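Local coordinates for protein branched-chain phosphotransacylase (Enterococcus faecalis, PDB 1YCO) that probably transfers branched-chain acyl groups between coenzyme A and phosphate, at residues I151-A156 / K171-H176; L189-A194 / D214-P219. All blocks are in the same frame, centred on the assembly; numbering follows the deposited sequence.

Interaction 1: I151-A156 / K171-H176; sequences IALLSA and KEVTAH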
ATOM      1  N   ILE A 151       7.241  -0.067  17.409  1.00 28.19           N
ATOM      2  CA  ILE A 151       6.288  -0.819  16.608  1.00 25.76           C
ATOM      3  C   ILE A 151       5.013  -0.023  16.393  1.00 27.34           C
ATOM      4  O   ILE A 151       4.207   0.186  17.307  1.00 28.59           O
ATOM      5  CB  ILE A 151       5.969  -2.163  17.291  1.00 26.24           C
ATOM      6  CG1 ILE A 151       7.302  -2.871  17.606  1.00 26.43           C
ATOM      7  CG2 ILE A 151       5.091  -3.020  16.393  1.00 21.63           C
ATOM      8  CD1 ILE A 151       7.167  -4.176  18.367  1.00 31.48           C
ATOM      9  N   ALA A 152       4.857   0.415  15.156  1.00 25.82           N
ATOM     10  CA  ALA A 152       3.723   1.193  14.741  1.00 27.33           C
ATOM     11  C   ALA A 152       2.638   0.328  14.116  1.00 27.16           C
ATOM     12  O   ALA A 152       2.889  -0.447  13.184  1.00 26.07           O
ATOM     13  CB  ALA A 152       4.175   2.265  13.747  1.00 28.54           C
ATOM     14  N   LEU A 153       1.433   0.468  14.656  1.00 26.38           N
ATOM     15  CA  LEU A 153       0.265  -0.248  14.168  1.00 28.35           C
ATOM     16  C   LEU A 153      -0.391   0.699  13.172  1.00 27.87           C
ATOM     17  O   LEU A 153      -1.045   1.671  13.548  1.00 28.25           O
ATOM     18  CB  LEU A 153      -0.676  -0.551  15.330  1.00 28.24           C
ATOM     19  CG  LEU A 153       0.044  -1.291  16.459  1.00 29.18           C
ATOM     20  CD1 LEU A 153      -0.930  -1.592  17.594  1.00 29.18           C
ATOM     21  CD2 LEU A 153       0.633  -2.593  15.903  1.00 29.26           C
ATOM     22  N   LEU A 154      -0.193   0.405  11.895  1.00 30.09           N
ATOM     23  CA  LEU A 154      -0.707   1.225  10.805  1.00 31.42           C
ATOM     24  C   LEU A 154      -2.192   1.212  10.548  1.00 32.56           C
ATOM     25  O   LEU A 154      -2.837   0.169  10.597  1.00 33.83           O
ATOM     26  CB  LEU A 154      -0.015   0.843   9.506  1.00 32.72           C
ATOM     27  CG  LEU A 154       1.423   1.280   9.306  1.00 34.97           C
ATOM     28  CD1 LEU A 154       1.859   0.805   7.922  1.00 36.27           C
ATOM     29  CD2 LEU A 154       1.528   2.803   9.394  1.00 34.78           C
ATOM     30  N   SER A 155      -2.720   2.391  10.248  1.00 35.36           N
ATOM     31  CA  SER A 155      -4.131   2.562   9.920  1.00 38.17           C
ATOM     32  C   SER A 155      -4.261   3.805   9.036  1.00 40.97           C
ATOM     33  O   SER A 155      -3.353   4.630   8.988  1.00 41.43           O
ATOM     34  CB  SER A 155      -4.965   2.714  11.193  1.00 37.86           C
ATOM     35  OG  SER A 155      -6.344   2.766  10.883  1.00 35.59           O
ATOM     36  N   ALA A 156      -5.383   3.929   8.333  1.00 44.93           N
ATOM     37  CA  ALA A 156      -5.616   5.062   7.437  1.00 48.54           C
ATOM     38  C   ALA A 156      -5.610   6.414   8.141  1.00 52.41           C
ATOM     39  O   ALA A 156      -4.980   7.375   7.676  1.00 52.65           O
ATOM     40  CB  ALA A 156      -6.930   4.873   6.689  1.00 48.81           C
ATOM     41  N   LYS A 171      -5.879   0.273  18.327  1.00 35.41           N
ATOM     42  CA  LYS A 171      -6.109   0.712  19.695  1.00 36.75           C
ATOM     43  C   LYS A 171      -6.142  -0.454  20.691  1.00 36.50           C
ATOM     44  O   LYS A 171      -5.633  -0.326  21.799  1.00 36.38           O
ATOM     45  CB  LYS A 171      -7.416   1.508  19.788  1.00 38.77           C
ATOM     46  CG  LYS A 171      -7.750   1.963  21.205  1.00 43.79           C
ATOM     47  CD  LYS A 171      -9.094   2.684  21.282  1.00 47.62           C
ATOM     48  CE  LYS A 171     -10.256   1.777  20.865  1.00 49.87           C
ATOM     49  NZ  LYS A 171     -10.321   0.523  21.680  1.00 55.17           N
ATOM     50  N   GLU A 172      -6.732  -1.585  20.308  1.00 34.72           N
ATOM     51  CA  GLU A 172      -6.796  -2.719  21.227  1.00 36.85           C
ATOM     52  C   GLU A 172      -5.443  -3.373  21.463  1.00 36.35           C
ATOM     53  O   GLU A 172      -5.085  -3.681  22.597  1.00 37.57           O
ATOM     54  CB  GLU A 172      -7.761  -3.778  20.723  1.00 39.69           C
ATOM     55  CG  GLU A 172      -9.176  -3.307  20.560  1.00 44.32           C
ATOM     56  CD  GLU A 172     -10.012  -4.357  19.869  1.00 48.17           C
ATOM     57  OE1 GLU A 172      -9.489  -4.971  18.913  1.00 49.79           O
ATOM     58  OE2 GLU A 172     -11.179  -4.574  20.272  1.00 51.15           O
ATOM     59  N   VAL A 173      -4.695  -3.584  20.387  1.00 36.38           N
ATOM     60  CA  VAL A 173      -3.378  -4.206  20.467  1.00 35.00           C
ATOM     61  C   VAL A 173      -2.441  -3.285  21.244  1.00 34.92           C
ATOM     62  O   VAL A 173      -1.547  -3.738  21.958  1.00 36.28           O
ATOM     63  CB  VAL A 173      -2.823  -4.462  19.041  1.00 36.02           C
ATOM     64  CG1 VAL A 173      -1.444  -5.111  19.104  1.00 34.93           C
ATOM     65  CG2 VAL A 173      -3.791  -5.359  18.272  1.00 34.25           C
ATOM     66  N   THR A 174      -2.647  -1.982  21.097  1.00 35.78           N
ATOM     67  CA  THR A 174      -1.836  -1.005  21.813  1.00 35.60           C
ATOM     68  C   THR A 174      -2.089  -1.187  23.313  1.00 35.51           C
ATOM     69  O   THR A 174      -1.151  -1.316  24.103  1.00 34.75           O
ATOM     70  CB  THR A 174      -2.208   0.441  21.399  1.00 34.98           C
ATOM     71  OG1 THR A 174      -1.914   0.632  20.010  1.00 33.97           O
ATOM     72  CG2 THR A 174      -1.424   1.457  22.223  1.00 35.58           C
ATOM     73  N   ALA A 175      -3.365  -1.203  23.693  1.00 34.94           N
ATOM     74  CA  ALA A 175      -3.757  -1.374  25.092  1.00 35.84           C
ATOM     75  C   ALA A 175      -3.115  -2.631  25.678  1.00 34.56           C
ATOM     76  O   ALA A 175      -2.669  -2.631  26.821  1.00 34.87           O
ATOM     77  CB  ALA A 175      -5.287  -1.462  25.204  1.00 34.10           C
ATOM     78  N   HIS A 176      -3.075  -3.694  24.879  1.00 34.49           N
ATOM     79  CA  HIS A 176      -2.493  -4.955  25.304  1.00 36.74           C
ATOM     80  C   HIS A 176      -1.019  -4.836  25.649  1.00 38.04           C
ATOM     81  O   HIS A 176      -0.544  -5.454  26.608  1.00 38.64           O
ATOM     82  CB  HIS A 176      -2.630  -6.008  24.213  1.00 37.58           C
ATOM     83  CG  HIS A 176      -1.920  -7.285  24.527  1.00 39.29           C
ATOM     84  ND1 HIS A 176      -2.534  -8.335  25.174  1.00 38.69           N
ATOM     85  CD2 HIS A 176      -0.626  -7.651  24.354  1.00 39.77           C
ATOM     86  CE1 HIS A 176      -1.647  -9.291  25.390  1.00 40.48           C
ATOM     87  NE2 HIS A 176      -0.482  -8.899  24.904  1.00 40.16           N
TER

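Interaction 2: L189-A194 / D214-P219; sequences LSLDLA and DILVVP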
ATOM      1  N   LEU A 189      -1.706   4.721  13.612  1.00 34.15           N
ATOM      2  CA  LEU A 189      -0.714   5.646  13.098  1.00 31.98           C
ATOM      3  C   LEU A 189      -0.745   5.503  11.591  1.00 31.27           C
ATOM      4  O   LEU A 189      -0.907   4.403  11.066  1.00 29.29           O
ATOM      5  CB  LEU A 189       0.698   5.320  13.585  1.00 34.54           C
ATOM      6  CG  LEU A 189       1.331   6.107  14.724  1.00 36.75           C
ATOM      7  CD1 LEU A 189       2.827   5.815  14.732  1.00 36.39           C
ATOM      8  CD2 LEU A 189       1.104   7.617  14.549  1.00 38.56           C
ATOM      9  N   SER A 190      -0.584   6.632  10.912  1.00 30.00           N
ATOM     10  CA  SER A 190      -0.567   6.678   9.470  1.00 28.20           C
ATOM     11  C   SER A 190       0.869   6.457   9.031  1.00 27.67           C
ATOM     12  O   SER A 190       1.803   6.787   9.763  1.00 28.23           O
ATOM     13  CB  SER A 190      -1.044   8.045   9.008  1.00 29.64           C
ATOM     14  OG  SER A 190      -0.201   9.044   9.551  1.00 35.22           O
ATOM     15  N   LEU A 191       1.038   5.914   7.829  1.00 25.86           N
ATOM     16  CA  LEU A 191       2.359   5.631   7.267  1.00 25.85           C
ATOM     17  C   LEU A 191       3.335   6.810   7.348  1.00 24.46           C
ATOM     18  O   LEU A 191       4.483   6.645   7.744  1.00 25.19           O
ATOM     19  CB  LEU A 191       2.215   5.176   5.801  1.00 24.38           C
ATOM     20  CG  LEU A 191       3.479   4.788   5.022  1.00 24.01           C
ATOM     21  CD1 LEU A 191       4.000   3.453   5.529  1.00 23.36           C
ATOM     22  CD2 LEU A 191       3.173   4.695   3.523  1.00 20.43           C
ATOM     23  N   ASP A 192       2.899   8.000   6.956  1.00 26.93           N
ATOM     24  CA  ASP A 192       3.808   9.150   7.013  1.00 27.95           C
ATOM     25  C   ASP A 192       4.204   9.490   8.456  1.00 26.74           C
ATOM     26  O   ASP A 192       5.377   9.727   8.736  1.00 27.54           O
ATOM     27  CB  ASP A 192       3.172  10.363   6.337  1.00 29.82           C
ATOM     28  CG  ASP A 192       1.800  10.649   6.865  1.00 36.41           C
ATOM     29  OD1 ASP A 192       1.306   9.810   7.651  1.00 40.42           O
ATOM     30  OD2 ASP A 192       1.206  11.692   6.500  1.00 39.16           O
ATOM     31  N   LEU A 193       3.232   9.526   9.367  1.00 25.86           N
ATOM     32  CA  LEU A 193       3.553   9.818  10.765  1.00 28.13           C
ATOM     33  C   LEU A 193       4.433   8.721  11.385  1.00 28.85           C
ATOM     34  O   LEU A 193       5.125   8.942  12.387  1.00 27.78           O
ATOM     35  CB  LEU A 193       2.282  10.008  11.605  1.00 28.07           C
ATOM     36  CG  LEU A 193       1.523  11.314  11.280  1.00 31.98           C
ATOM     37  CD1 LEU A 193       0.154  11.323  11.942  1.00 30.15           C
ATOM     38  CD2 LEU A 193       2.354  12.504  11.736  1.00 30.16           C
ATOM     39  N   ALA A 194       4.428   7.546  10.767  1.00 27.62           N
ATOM     40  CA  ALA A 194       5.228   6.444  11.263  1.00 27.45           C
ATOM     41  C   ALA A 194       6.676   6.424  10.744  1.00 28.74           C
ATOM     42  O   ALA A 194       7.604   6.033  11.470  1.00 29.30           O
ATOM     43  CB  ALA A 194       4.549   5.127  10.931  1.00 24.60           C
ATOM     44  N   ASP A 214      10.579   1.351  13.977  1.00 27.57           N
ATOM     45  CA  ASP A 214      11.510   0.309  13.553  1.00 29.96           C
ATOM     46  C   ASP A 214      10.807  -0.856  12.866  1.00 29.23           C
ATOM     47  O   ASP A 214      11.405  -1.607  12.090  1.00 30.11           O
ATOM     48  CB  ASP A 214      12.293  -0.186  14.759  1.00 33.72           C
ATOM     49  CG  ASP A 214      13.089   0.915  15.400  1.00 39.47           C
ATOM     50  OD1 ASP A 214      13.997   1.440  14.727  1.00 43.17           O
ATOM     51  OD2 ASP A 214      12.804   1.263  16.566  1.00 43.01           O
ATOM     52  N   ILE A 215       9.528  -0.999  13.171  1.00 28.16           N
ATOM     53  CA  ILE A 215       8.726  -2.055  12.605  1.00 25.82           C
ATOM     54  C   ILE A 215       7.357  -1.501  12.275  1.00 24.14           C
ATOM     55  O   ILE A 215       6.734  -0.802  13.082  1.00 23.66           O
ATOM     56  CB  ILE A 215       8.524  -3.207  13.604  1.00 26.72           C
ATOM     57  CG1 ILE A 215       9.875  -3.783  14.016  1.00 26.86           C
ATOM     58  CG2 ILE A 215       7.613  -4.280  12.985  1.00 23.17           C
ATOM     59  CD1 ILE A 215       9.787  -4.837  15.087  1.00 28.52           C
ATOM     60  N   LEU A 216       6.879  -1.822  11.086  1.00 21.17           N
ATOM     61  CA  LEU A 216       5.561  -1.375  10.686  1.00 19.60           C
ATOM     62  C   LEU A 216       4.706  -2.634  10.664  1.00 17.94           C
ATOM     63  O   LEU A 216       5.137  -3.662  10.164  1.00 17.93           O
ATOM     64  CB  LEU A 216       5.611  -0.737   9.300  1.00 19.97           C
ATOM     65  CG  LEU A 216       6.544   0.461   9.062  1.00 22.81           C
ATOM     66  CD1 LEU A 216       6.447   0.906   7.599  1.00 18.87           C
ATOM     67  CD2 LEU A 216       6.171   1.613   9.990  1.00 21.98           C
ATOM     68  N   VAL A 217       3.517  -2.547  11.248  1.00 19.00           N
ATOM     69  CA  VAL A 217       2.566  -3.653  11.289  1.00 21.96           C
ATOM     70  C   VAL A 217       1.271  -3.227  10.568  1.00 20.17           C
ATOM     71  O   VAL A 217       0.590  -2.278  10.978  1.00 21.56           O
ATOM     72  CB  VAL A 217       2.222  -4.058  12.750  1.00 19.64           C
ATOM     73  CG1 VAL A 217       1.290  -5.267  12.765  1.00 20.69           C
ATOM     74  CG2 VAL A 217       3.483  -4.370  13.512  1.00 21.04           C
ATOM     75  N   VAL A 218       0.951  -3.934   9.486  1.00 21.24           N
ATOM     76  CA  VAL A 218      -0.236  -3.663   8.681  1.00 25.04           C
ATOM     77  C   VAL A 218      -1.429  -4.473   9.163  1.00 25.13           C
ATOM     78  O   VAL A 218      -1.273  -5.444   9.886  1.00 26.33           O
ATOM     79  CB  VAL A 218       0.006  -3.990   7.202  1.00 19.59           C
ATOM     80  CG1 VAL A 218       1.122  -3.100   6.659  1.00 17.48           C
ATOM     81  CG2 VAL A 218       0.369  -5.462   7.061  1.00 20.04           C
ATOM     82  N   PRO A 219      -2.645  -4.075   8.754  1.00 26.01           N
ATOM     83  CA  PRO A 219      -3.886  -4.764   9.147  1.00 28.79           C
ATOM     84  C   PRO A 219      -4.175  -6.008   8.317  1.00 28.97           C
ATOM     85  O   PRO A 219      -4.720  -6.989   8.819  1.00 31.00           O
ATOM     86  CB  PRO A 219      -4.978  -3.710   8.899  1.00 25.79           C
ATOM     87  CG  PRO A 219      -4.259  -2.428   8.713  1.00 24.13           C
ATOM     88  CD  PRO A 219      -2.959  -2.808   8.065  1.00 26.48           C
TER

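Interaction 1: I151-A156 / K171-H176
L153 sends its CG anti to its own carbonyl carbon (chi1 -54°), and chi2 near 180° extends the chain so that CD1 leads toward the helix. There the backbone position of V173 brings CB to that methyl, and its torsion (chi1 180°) sets CG1 alongside. The contact belongs to a beta-alpha-beta unit in which helix 165-177 links the neighbouring parallel strands 150-154 and 184-189. L153 CD1 does all the touching from the strand: it lies 3.7 Å from V173 CB and 3.9 Å from V173 CG1, and 3.4 Å from T174 OG1. The two side chains approach it at a slant. Leucine suits the strand because its terminal methyl CD1 can reach the helix; valine, branched at CB, offers a short, broad apolar surface. The methyl also touches an oxygen, but the single proton of the T174 hydroxyl is probably shared between A170 O, its strongest partner, and G187 O on the next strand. No hydrogen bond crosses between 151-156 and 171-176, which is consistent with apolar packing, by dispersion and exclusion of water, as the main link between these two segments.

Interaction 2: L189-A194 / D214-P219
L216, on the central parallel strand 215-217 of an alpha/beta domain, meets L191 and A194 on the short helix 191-195 that follows edge strand 184-189. Its CG is anti to the carbonyl carbon (chi1 -58°), and its two methyls divide the work: CD2 lies 4.0 Å from A194 CB, while CD1 is 4.1 Å from L191 CD1. L191 takes the other common leucine shape, with CG anti to the backbone N and chi2 turned to 72°. That bend brings its CD1 to L216 although its CB does not aim there, and the two leucines meet at about a right angle. Alanine suits the position nearest the strand, since a single methyl lets the helix backbone come close while still offering L216 an apolar surface. At the start of the helix, S190 is the N-cap residue and D192 turns its carboxylate back toward it. S190 OG donates to D192 OD1 nearly in line with the C-O bond. The same oxygen accepts from L193 N, at a modelled 2.6 Å too short to be pressed; this N lies above the carboxylate plane, and its N-H points well off a straight line to OD1.

Both contacts use the same sheet, in which strands 150-154 and 215-217 are neighbours, but they pack different helices: interaction 1 takes helix 165-177, interaction 2 the short helix 191-195. The two are bridged by probable backbone hydrogen bonds, from V217 N to A152 O (2.9 Å) and from S155 N to L189 O (2.8 Å). Both are buried. In interaction 2 all three touching residues are buried; interaction 1 includes the partly exposed T174, on a helix whose outer side is exposed. Interaction 1 sets one leucine methyl against a valine and a threonine hydroxyl, whereas interaction 2 is methyl against methyl, its polar groups gathered at the helix start. Segment 151-156 and helix 191-195 also lie against the second subunit; of the touching residues, L191 does so.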